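Local coordinates for protein prephenate dehydratase (Chlorobium tepidum TLS, PDB 2QMX) that catalyses the dehydration and decarboxylation of prephenate to phenylpyruvate in phenylalanine biosynthesis and is inhibited by the end product L-phenylalanine, at residues D67-R71 against R72-I76. Sequence-based numbering, arbitrary orientation.
Sequences DLLLR and RPVVI
Arg72 leaves the helical path, yet its N still donates to Leu68 O at 2.7 Å, an i+4 to i bond closing the last turn of helix 63-71 before the inverse gamma turn centred on Pro73 leads into strand 74-83. This helix-turn-strand connection in the prephenate dehydratase domain is a worked example of a chain turning from the end of a helix into a strand of the sheet. The N-H...O angle is 151°, and the donor sits somewhat tilted from the carbonyl plane. The Arg72 chain bends at chi2 (12°), which swings the guanidinium along the flank of the last turn, where Leu68 CD1 lies over one of its faces, 4.4 Å from Arg72 CZ. Arg71 CB approaches the same group obliquely, 3.9 Å from Arg72 NH2, while Phe39 of helix 35-43 also touches this side chain. An alanine here would keep the backbone bond but is likely to leave the Leu68 methyl without the flat group that covers it. Pro73 forms the turn, weakly closed by Val74 N to Arg72 O at 2.6 Å, and its ring CD lies 3.9 Å from Arg71 O. Lys273 NZ hydrogen-bonds Leu69 O and, more weakly, Arg72 O, so one ammonium serves both carbonyls. With Val74 begins strand 74-83, which runs between strands 173-181 and 271-281 in the sheet. The Val74 side chain points back at the helix and crosses that of Leu69 at about a right angle, Val74 CG1 meeting Leu69 CD1 at 4.0 Å.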
ATOM      1  N   ASP A  67       1.483   7.178 -10.721  1.00 59.95           N
ATOM      2  CA  ASP A  67       2.410   8.059 -11.508  1.00 61.45           C
ATOM      3  C   ASP A  67       2.521   7.587 -12.955  1.00 60.07           C
ATOM      4  O   ASP A  67       2.702   8.390 -13.892  1.00 60.13           O
ATOM      5  CB  ASP A  67       3.829   8.172 -10.920  1.00 61.90           C
ATOM      6  CG  ASP A  67       3.840   8.836  -9.579  1.00 66.21           C
ATOM      7  OD1 ASP A  67       3.028   9.802  -9.405  1.00 70.20           O
ATOM      8  OD2 ASP A  67       4.630   8.382  -8.696  1.00 66.49           O
ATOM      9  N   LEU A  68       2.422   6.278 -13.137  1.00 59.00           N
ATOM     10  CA  LEU A  68       2.439   5.710 -14.504  1.00 58.57           C
ATOM     11  C   LEU A  68       1.149   5.972 -15.286  1.00 58.39           C
ATOM     12  O   LEU A  68       1.188   6.265 -16.474  1.00 60.87           O
ATOM     13  CB  LEU A  68       2.800   4.228 -14.492  1.00 57.45           C
ATOM     14  CG  LEU A  68       4.263   3.793 -14.726  1.00 58.89           C
ATOM     15  CD1 LEU A  68       5.363   4.948 -14.576  1.00 53.87           C
ATOM     16  CD2 LEU A  68       4.545   2.551 -13.824  1.00 52.08           C
ATOM     17  N   LEU A  69       0.012   5.936 -14.650  1.00 57.48           N
ATOM     18  CA  LEU A  69      -1.232   6.256 -15.346  1.00 58.18           C
ATOM     19  C   LEU A  69      -1.214   7.719 -15.822  1.00 59.67           C
ATOM     20  O   LEU A  69      -1.636   8.070 -16.944  1.00 59.31           O
ATOM     21  CB  LEU A  69      -2.385   6.020 -14.354  1.00 59.14           C
ATOM     22  CG  LEU A  69      -3.414   4.840 -14.399  1.00 59.20           C
ATOM     23  CD1 LEU A  69      -3.121   3.739 -15.362  1.00 57.73           C
ATOM     24  CD2 LEU A  69      -3.893   4.333 -13.004  1.00 56.13           C
ATOM     25  N   LEU A  70      -0.710   8.573 -14.930  1.00 60.28           N
ATOM     26  CA  LEU A  70      -0.442   9.962 -15.191  1.00 60.23           C
ATOM     27  C   LEU A  70       0.541  10.170 -16.335  1.00 61.01           C
ATOM     28  O   LEU A  70       0.248  10.954 -17.255  1.00 61.98           O
ATOM     29  CB  LEU A  70       0.087  10.561 -13.911  1.00 60.58           C
ATOM     30  CG  LEU A  70      -0.096  12.009 -13.516  1.00 60.43           C
ATOM     31  CD1 LEU A  70       1.188  12.711 -13.897  1.00 65.91           C
ATOM     32  CD2 LEU A  70      -1.310  12.647 -14.195  1.00 62.80           C
ATOM     33  N   ARG A  71       1.693   9.496 -16.318  1.00 60.84           N
ATOM     34  CA  ARG A  71       2.681   9.749 -17.360  1.00 61.59           C
ATOM     35  C   ARG A  71       2.526   8.950 -18.664  1.00 60.75           C
ATOM     36  O   ARG A  71       3.027   9.355 -19.731  1.00 61.01           O
ATOM     37  CB  ARG A  71       4.091   9.512 -16.835  1.00 62.76           C
ATOM     38  CG  ARG A  71       4.620  10.660 -16.040  1.00 65.90           C
ATOM     39  CD  ARG A  71       5.576  10.089 -15.036  1.00 71.12           C
ATOM     40  NE  ARG A  71       5.300  10.596 -13.687  1.00 74.31           N
ATOM     41  CZ  ARG A  71       5.704   9.987 -12.576  1.00 76.72           C
ATOM     42  NH1 ARG A  71       6.402   8.831 -12.658  1.00 76.63           N
ATOM     43  NH2 ARG A  71       5.420  10.535 -11.393  1.00 77.60           N
ATOM     44  N   ARG A  72       1.883   7.800 -18.586  1.00 58.81           N
ATOM     45  CA  ARG A  72       1.791   6.969 -19.780  1.00 57.84           C
ATOM     46  C   ARG A  72       0.618   7.374 -20.635  1.00 56.09           C
ATOM     47  O   ARG A  72      -0.461   7.640 -20.110  1.00 55.12           O
ATOM     48  CB  ARG A  72       1.741   5.491 -19.413  1.00 57.92           C
ATOM     49  CG  ARG A  72       3.129   4.761 -19.367  1.00 59.99           C
ATOM     50  CD  ARG A  72       4.323   5.713 -19.412  1.00 59.77           C
ATOM     51  NE  ARG A  72       5.604   5.083 -19.094  1.00 58.83           N
ATOM     52  CZ  ARG A  72       6.686   5.762 -18.683  1.00 58.12           C
ATOM     53  NH1 ARG A  72       7.797   5.109 -18.376  1.00 52.74           N
ATOM     54  NH2 ARG A  72       6.658   7.096 -18.563  1.00 57.09           N
ATOM     55  N   PRO A  73       0.830   7.408 -21.968  1.00 55.45           N
ATOM     56  CA  PRO A  73      -0.233   7.779 -22.897  1.00 54.69           C
ATOM     57  C   PRO A  73      -1.217   6.611 -22.977  1.00 53.90           C
ATOM     58  O   PRO A  73      -1.361   5.905 -23.980  1.00 54.54           O
ATOM     59  CB  PRO A  73       0.517   8.018 -24.205  1.00 54.02           C
ATOM     60  CG  PRO A  73       1.669   7.091 -24.119  1.00 55.19           C
ATOM     61  CD  PRO A  73       2.072   7.049 -22.678  1.00 53.92           C
ATOM     62  N   VAL A  74      -1.928   6.477 -21.899  1.00 53.02           N
ATOM     63  CA  VAL A  74      -2.635   5.301 -21.622  1.00 54.31           C
ATOM     64  C   VAL A  74      -4.060   5.764 -21.234  1.00 55.33           C
ATOM     65  O   VAL A  74      -4.261   6.963 -21.018  1.00 55.89           O
ATOM     66  CB  VAL A  74      -1.789   4.618 -20.532  1.00 54.62           C
ATOM     67  CG1 VAL A  74      -2.501   4.404 -19.271  1.00 54.28           C
ATOM     68  CG2 VAL A  74      -1.040   3.388 -21.120  1.00 54.99           C
ATOM     69  N   VAL A  75      -5.038   4.857 -21.203  1.00 55.91           N
ATOM     70  CA  VAL A  75      -6.427   5.187 -20.827  1.00 57.10           C
ATOM     71  C   VAL A  75      -7.112   3.960 -20.170  1.00 58.26           C
ATOM     72  O   VAL A  75      -7.064   2.826 -20.749  1.00 59.13           O
ATOM     73  CB  VAL A  75      -7.286   5.578 -22.120  1.00 57.07           C
ATOM     74  CG1 VAL A  75      -7.634   4.370 -22.985  1.00 54.98           C
ATOM     75  CG2 VAL A  75      -8.569   6.245 -21.718  1.00 58.00           C
ATOM     76  N   ILE A  76      -7.805   4.174 -19.047  1.00 57.38           N
ATOM     77  CA  ILE A  76      -8.609   3.095 -18.503  1.00 57.05           C
ATOM     78  C   ILE A  76      -9.913   2.752 -19.233  1.00 56.64           C
ATOM     79  O   ILE A  76     -10.728   3.617 -19.595  1.00 58.43           O
ATOM     80  CB  ILE A  76      -8.726   3.065 -16.924  1.00 57.87           C
ATOM     81  CG1 ILE A  76     -10.115   2.636 -16.496  1.00 58.65           C
ATOM     82  CG2 ILE A  76      -8.155   4.268 -16.170  1.00 55.28           C
ATOM     83  CD1 ILE A  76     -10.066   1.389 -15.690  1.00 62.19           C
TER